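Local structure of leucyl-tRNA synthetase (Giardia intestinalis, 3PZ6) at residues 196-201 with 223-228; 232-235 with 240-243. The protein probably attaches leucine to tRNA(Leu) using ATP, and is represented by its CP1 editing domain, the part that removes wrongly attached amino acids. The protein carries 2 engineered substitutions. One frame throughout, in Å; residues are numbered along the deposited sequence.

Along the chain, helix 192-202 comes first and supplies segment 196-201. The next 21 residues run through helices 208-211 and 216-219 before 223-228 returns to that helix, so interaction 1 closes this excursion. After strand 229-230, the loop at 232-235 leads into helix 238-245, whose 240-243 segment packs back on it; interaction 2 thus closes a loop of four residues. The two contacts follow in series, neither nested nor crossed, with centres about 14 Å apart. They touch through Pro225 CB and Val240 CG2, 4.3 Å apart, and Val240 also meets Tyr195, so helices 192-202 and 238-245 and the loop at Pro225 pack together.

Interaction 1 of 2, residues 196-201 with 223-228; sequences ACYKDI and YSPLPI
Tyr198 reaches from helix 192-202 to the irregular chain at Tyr223, Ser224 and Pro225; the outer half of its ring and its hydroxyl make every close approach between the two segments. This is plain packing within the CP1 editing domain, laying the loop before strand 229-230 on the helix, and Asn97 of strand 97-100 also touches Tyr198. From CB, which points at the loop, the chain leaves with CG anti to the backbone N (chi1 170°), carrying the ring out from the helix. CE1 lies 3.5 Å from Tyr223 O, while CE2 rests 4.0 Å from Pro225 CD. Both partners approach the ring obliquely. CZ follows, 3.5 Å from Tyr223 O, and at the tip Tyr198 OH sits 2.9 Å from Tyr223 O and 3.5 Å from Ser224 CA. That hydroxyl is hydrogen-bonded to Leu220 O. Tyrosine suits the place because it joins an apolar ring, long enough to reach the loop, to a polar end that can sit among carbonyl oxygens; Pro225 offers its ring methylene CD as an apolar partner. Tyr223 turns its own ring away, into an edge-to-face pair with Tyr164, whose OH also hydrogen-bonds with Ser224 O. One buried side chain thus combines carbon packing with a phenol oxygen whose polar need is met at Leu220.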
ATOM      1  N   ALA A 196       8.849 -10.463   6.742  1.00 22.86           N
ATOM      2  CA  ALA A 196      10.284 -10.414   7.028  1.00 24.65           C
ATOM      3  C   ALA A 196      10.775  -8.961   7.091  1.00 27.63           C
ATOM      4  O   ALA A 196      11.402  -8.554   8.067  1.00 28.95           O
ATOM      5  CB  ALA A 196      11.078 -11.224   6.004  1.00 21.08           C
ATOM      6  N   CYS A 197      10.458  -8.178   6.066  1.00 25.65           N
ATOM      7  CA  CYS A 197      10.834  -6.778   6.050  1.00 25.39           C
ATOM      8  C   CYS A 197      10.167  -5.988   7.170  1.00 30.89           C
ATOM      9  O   CYS A 197      10.813  -5.175   7.833  1.00 27.53           O
ATOM     10  CB  CYS A 197      10.518  -6.136   4.714  1.00 27.07           C
ATOM     11  SG  CYS A 197      11.216  -4.485   4.640  1.00 46.92           S
ATOM     12  N   TYR A 198       8.879  -6.249   7.382  1.00 29.06           N
ATOM     13  CA  TYR A 198       8.117  -5.599   8.436  1.00 23.72           C
ATOM     14  C   TYR A 198       8.803  -5.820   9.786  1.00 25.16           C
ATOM     15  O   TYR A 198       9.053  -4.865  10.524  1.00 26.81           O
ATOM     16  CB  TYR A 198       6.673  -6.116   8.426  1.00 28.03           C
ATOM     17  CG  TYR A 198       5.834  -5.706   9.617  1.00 33.70           C
ATOM     18  CD1 TYR A 198       5.065  -4.542   9.591  1.00 33.12           C
ATOM     19  CD2 TYR A 198       5.803  -6.488  10.767  1.00 27.78           C
ATOM     20  CE1 TYR A 198       4.290  -4.169  10.691  1.00 30.17           C
ATOM     21  CE2 TYR A 198       5.039  -6.121  11.863  1.00 34.34           C
ATOM     22  CZ  TYR A 198       4.286  -4.965  11.818  1.00 36.28           C
ATOM     23  OH  TYR A 198       3.530  -4.613  12.917  1.00 44.32           O
ATOM     24  N   LYS A 199       9.133  -7.075  10.077  1.00 26.27           N
ATOM     25  CA  LYS A 199       9.816  -7.462  11.318  1.00 27.29           C
ATOM     26  C   LYS A 199      11.241  -6.899  11.419  1.00 28.01           C
ATOM     27  O   LYS A 199      11.676  -6.493  12.491  1.00 28.46           O
ATOM     28  CB  LYS A 199       9.825  -8.987  11.453  1.00 24.44           C
ATOM     29  CG  LYS A 199      10.265  -9.513  12.788  1.00 31.96           C
ATOM     30  CD  LYS A 199      10.714 -10.938  12.637  1.00 38.59           C
ATOM     31  CE  LYS A 199      11.422 -11.438  13.878  1.00 44.57           C
ATOM     32  NZ  LYS A 199      12.332 -12.564  13.529  1.00 49.62           N
ATOM     33  N   ASP A 200      11.961  -6.879  10.304  1.00 27.26           N
ATOM     34  CA  ASP A 200      13.262  -6.201  10.238  1.00 29.91           C
ATOM     35  C   ASP A 200      13.208  -4.726  10.690  1.00 29.65           C
ATOM     36  O   ASP A 200      14.067  -4.282  11.458  1.00 27.86           O
ATOM     37  CB  ASP A 200      13.849  -6.292   8.826  1.00 26.59           C
ATOM     38  CG  ASP A 200      14.497  -7.639   8.542  1.00 39.86           C
ATOM     39  OD1 ASP A 200      14.656  -8.457   9.486  1.00 38.93           O
ATOM     40  OD2 ASP A 200      14.850  -7.879   7.363  1.00 39.53           O
ATOM     41  N   ILE A 201      12.202  -3.985  10.211  1.00 26.09           N
ATOM     42  CA  ILE A 201      12.016  -2.589  10.586  1.00 24.44           C
ATOM     43  C   ILE A 201      11.665  -2.506  12.075  1.00 29.24           C
ATOM     44  O   ILE A 201      12.277  -1.739  12.820  1.00 29.87           O
ATOM     45  CB  ILE A 201      10.895  -1.891   9.753  1.00 28.08           C
ATOM     46  CG1 ILE A 201      11.030  -2.158   8.241  1.00 31.04           C
ATOM     47  CG2 ILE A 201      10.799  -0.397  10.091  1.00 21.75           C
ATOM     48  CD1 ILE A 201      11.936  -1.235   7.475  1.00 31.17           C
ATOM     49  N   TYR A 223       0.255  -1.064  13.891  1.00 24.98           N
ATOM     50  CA  TYR A 223      -0.252  -1.762  12.707  1.00 23.13           C
ATOM     51  C   TYR A 223       0.251  -3.196  12.657  1.00 24.59           C
ATOM     52  O   TYR A 223       1.060  -3.568  11.806  1.00 30.44           O
ATOM     53  CB  TYR A 223       0.112  -0.996  11.433  1.00 21.49           C
ATOM     54  CG  TYR A 223      -0.102   0.489  11.571  1.00 24.73           C
ATOM     55  CD1 TYR A 223      -1.356   1.053  11.345  1.00 24.26           C
ATOM     56  CD2 TYR A 223       0.946   1.330  11.959  1.00 21.18           C
ATOM     57  CE1 TYR A 223      -1.558   2.414  11.494  1.00 26.58           C
ATOM     58  CE2 TYR A 223       0.752   2.690  12.114  1.00 21.01           C
ATOM     59  CZ  TYR A 223      -0.500   3.228  11.879  1.00 26.19           C
ATOM     60  OH  TYR A 223      -0.701   4.581  12.032  1.00 30.47           O
ATOM     61  N   SER A 224      -0.223  -4.006  13.587  1.00 26.54           N
ATOM     62  CA  SER A 224       0.176  -5.401  13.638  1.00 27.67           C
ATOM     63  C   SER A 224      -0.528  -6.186  12.531  1.00 28.23           C
ATOM     64  O   SER A 224      -1.623  -5.804  12.100  1.00 27.21           O
ATOM     65  CB  SER A 224      -0.195  -5.991  14.988  1.00 29.38           C
ATOM     66  OG  SER A 224      -1.608  -6.063  15.098  1.00 37.14           O
ATOM     67  N   PRO A 225       0.087  -7.298  12.081  1.00 26.75           N
ATOM     68  CA  PRO A 225      -0.537  -8.171  11.084  1.00 21.65           C
ATOM     69  C   PRO A 225      -1.946  -8.571  11.501  1.00 21.38           C
ATOM     70  O   PRO A 225      -2.230  -8.681  12.693  1.00 25.22           O
ATOM     71  CB  PRO A 225       0.373  -9.392  11.080  1.00 25.45           C
ATOM     72  CG  PRO A 225       1.703  -8.859  11.470  1.00 25.80           C
ATOM     73  CD  PRO A 225       1.424  -7.781  12.477  1.00 24.89           C
ATOM     74  N   LEU A 226      -2.821  -8.769  10.524  1.00 20.31           N
ATOM     75  CA  LEU A 226      -4.221  -9.066  10.798  1.00 22.10           C
ATOM     76  C   LEU A 226      -4.617 -10.487  10.396  1.00 23.98           C
ATOM     77  O   LEU A 226      -4.203 -10.957   9.337  1.00 25.50           O
ATOM     78  CB  LEU A 226      -5.107  -8.053  10.065  1.00 23.74           C
ATOM     79  CG  LEU A 226      -5.568  -6.768  10.769  1.00 25.75           C
ATOM     80  CD1 LEU A 226      -4.778  -6.404  12.023  1.00 21.22           C
ATOM     81  CD2 LEU A 226      -5.587  -5.616   9.776  1.00 22.28           C
ATOM     82  N   PRO A 227      -5.434 -11.169  11.231  1.00 22.85           N
ATOM     83  CA  PRO A 227      -5.967 -12.510  10.950  1.00 18.17           C
ATOM     84  C   PRO A 227      -7.055 -12.512   9.865  1.00 26.11           C
ATOM     85  O   PRO A 227      -8.232 -12.769  10.154  1.00 23.72           O
ATOM     86  CB  PRO A 227      -6.569 -12.918  12.293  1.00 19.97           C
ATOM     87  CG  PRO A 227      -6.934 -11.639  12.936  1.00 22.48           C
ATOM     88  CD  PRO A 227      -5.838 -10.702  12.569  1.00 24.87           C
ATOM     89  N   ILE A 228      -6.665 -12.230   8.624  1.00 24.77           N
ATOM     90  CA  ILE A 228      -7.641 -12.044   7.545  1.00 24.13           C
ATOM     91  C   ILE A 228      -8.071 -13.369   6.918  1.00 22.49           C
ATOM     92  O   ILE A 228      -9.218 -13.530   6.504  1.00 30.50           O
ATOM     93  CB  ILE A 228      -7.149 -11.050   6.450  1.00 24.90           C
ATOM     94  CG1 ILE A 228      -5.796 -11.476   5.873  1.00 22.50           C
ATOM     95  CG2 ILE A 228      -7.032  -9.655   7.024  1.00 27.06           C
ATOM     96  CD1 ILE A 228      -5.525 -10.932   4.483  1.00 21.49           C
TER

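Interaction 2 of 2, residues 232-235 with 240-243; sequences PDIG and VRLC
Ile234 and Gly235 form a classic beta bulge, both facing Ile231, and helix 238-245 folds back against it through Arg241 and Leu242. The inner side is apolar and held by light methyl contacts: Ile234 CG2 lies 4.4 Å from both Leu242 CD2 and Arg241 CD, so one methyl touches both helix residues. Branched isoleucine and leucine suit this place, since helix 254-271 adds to the same patch: Ile263 and the Lys267 side chain touch Ile234, and Ile260 touches Leu242. Gly235 adopts a positive phi (127°), which glycine tolerates readily, and its bare CA comes within 4.1 Å of Arg241 NE. Arg241 itself is divided between the tight and the outer, solvent side, where its guanidinium end lies. Its CG sits beside the backbone N (chi1 -72°) and its chain stays extended from CG to NE, which brings CD over against the Ile234 carbonyl, with NE beyond it near Gly235 CA. The guanidinium meets Gly235 CA and Ile234 O obliquely, and no hydrogen bond joins the two segments. Arginine fits this exposed edge of the editing domain because a methylene can pack while the charge stays at the surface. The closest approach is Arg241 CD to Ile234 O, 3.4 Å.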
ATOM      1  N   PRO A 232      -6.803 -23.867   7.174  1.00 41.49           N
ATOM      2  CA  PRO A 232      -6.948 -25.106   7.948  1.00 40.27           C
ATOM      3  C   PRO A 232      -5.626 -25.865   8.016  1.00 44.10           C
ATOM      4  O   PRO A 232      -4.942 -26.008   6.998  1.00 40.97           O
ATOM      5  CB  PRO A 232      -7.956 -25.914   7.126  1.00 42.16           C
ATOM      6  CG  PRO A 232      -8.773 -24.876   6.419  1.00 38.39           C
ATOM      7  CD  PRO A 232      -7.827 -23.758   6.114  1.00 33.19           C
ATOM      8  N   ASP A 233      -5.277 -26.333   9.212  1.00 40.84           N
ATOM      9  CA  ASP A 233      -4.012 -27.030   9.469  1.00 40.97           C
ATOM     10  C   ASP A 233      -2.848 -26.074   9.754  1.00 44.83           C
ATOM     11  O   ASP A 233      -1.732 -26.523  10.056  1.00 49.13           O
ATOM     12  CB  ASP A 233      -3.664 -27.990   8.328  1.00 46.17           C
ATOM     13  N   ILE A 234      -3.099 -24.766   9.656  1.00 37.32           N
ATOM     14  CA  ILE A 234      -2.090 -23.762  10.013  1.00 32.37           C
ATOM     15  C   ILE A 234      -2.670 -22.702  10.951  1.00 37.63           C
ATOM     16  O   ILE A 234      -2.195 -22.554  12.079  1.00 35.89           O
ATOM     17  CB  ILE A 234      -1.418 -23.106   8.781  1.00 30.05           C
ATOM     18  CG1 ILE A 234      -0.762 -24.164   7.886  1.00 34.22           C
ATOM     19  CG2 ILE A 234      -0.359 -22.117   9.227  1.00 33.28           C
ATOM     20  CD1 ILE A 234      -0.356 -23.666   6.493  1.00 33.83           C
ATOM     21  N   GLY A 235      -3.694 -21.983  10.487  1.00 32.58           N
ATOM     22  CA  GLY A 235      -4.362 -20.959  11.290  1.00 29.70           C
ATOM     23  C   GLY A 235      -4.468 -19.598  10.622  1.00 32.30           C
ATOM     24  O   GLY A 235      -4.466 -19.506   9.388  1.00 30.51           O
ATOM     25  N   VAL A 240       3.232 -15.430   9.375  1.00 28.88           N
ATOM     26  CA  VAL A 240       3.863 -15.211  10.674  1.00 28.07           C
ATOM     27  C   VAL A 240       4.211 -16.551  11.341  1.00 30.91           C
ATOM     28  O   VAL A 240       5.374 -16.795  11.647  1.00 31.23           O
ATOM     29  CB  VAL A 240       2.973 -14.325  11.597  1.00 27.70           C
ATOM     30  CG1 VAL A 240       3.650 -14.054  12.925  1.00 27.42           C
ATOM     31  CG2 VAL A 240       2.632 -13.019  10.908  1.00 25.56           C
ATOM     32  N   ARG A 241       3.211 -17.413  11.538  1.00 29.71           N
ATOM     33  CA  ARG A 241       3.399 -18.736  12.166  1.00 32.02           C
ATOM     34  C   ARG A 241       4.503 -19.572  11.517  1.00 37.96           C
ATOM     35  O   ARG A 241       5.359 -20.124  12.206  1.00 37.43           O
ATOM     36  CB  ARG A 241       2.100 -19.549  12.166  1.00 24.86           C
ATOM     37  CG  ARG A 241       1.042 -19.069  13.140  1.00 29.83           C
ATOM     38  CD  ARG A 241      -0.224 -19.894  12.981  1.00 33.85           C
ATOM     39  NE  ARG A 241      -1.389 -19.246  13.578  1.00 36.49           N
ATOM     40  CZ  ARG A 241      -1.801 -19.436  14.827  1.00 31.14           C
ATOM     41  NH1 ARG A 241      -1.144 -20.264  15.628  1.00 29.25           N
ATOM     42  NH2 ARG A 241      -2.872 -18.797  15.273  1.00 31.20           N
ATOM     43  N   LEU A 242       4.474 -19.674  10.192  1.00 31.26           N
ATOM     44  CA  LEU A 242       5.501 -20.423   9.481  1.00 32.26           C
ATOM     45  C   LEU A 242       6.859 -19.742   9.578  1.00 34.60           C
ATOM     46  O   LEU A 242       7.864 -20.408   9.774  1.00 36.98           O
ATOM     47  CB  LEU A 242       5.103 -20.664   8.023  1.00 31.76           C
ATOM     48  CG  LEU A 242       3.882 -21.552   7.743  1.00 39.14           C
ATOM     49  CD1 LEU A 242       3.809 -21.880   6.265  1.00 34.24           C
ATOM     50  CD2 LEU A 242       3.881 -22.841   8.568  1.00 38.65           C
ATOM     51  N   CYS A 243       6.886 -18.416   9.467  1.00 34.09           N
ATOM     52  CA  CYS A 243       8.132 -17.668   9.604  1.00 34.68           C
ATOM     53  C   CYS A 243       8.755 -17.796  10.991  1.00 36.50           C
ATOM     54  O   CYS A 243       9.975 -17.893  11.106  1.00 43.30           O
ATOM     55  CB  CYS A 243       7.936 -16.191   9.258  1.00 33.05           C
ATOM     56  SG  CYS A 243       7.917 -15.828   7.492  1.00 36.61           S
TER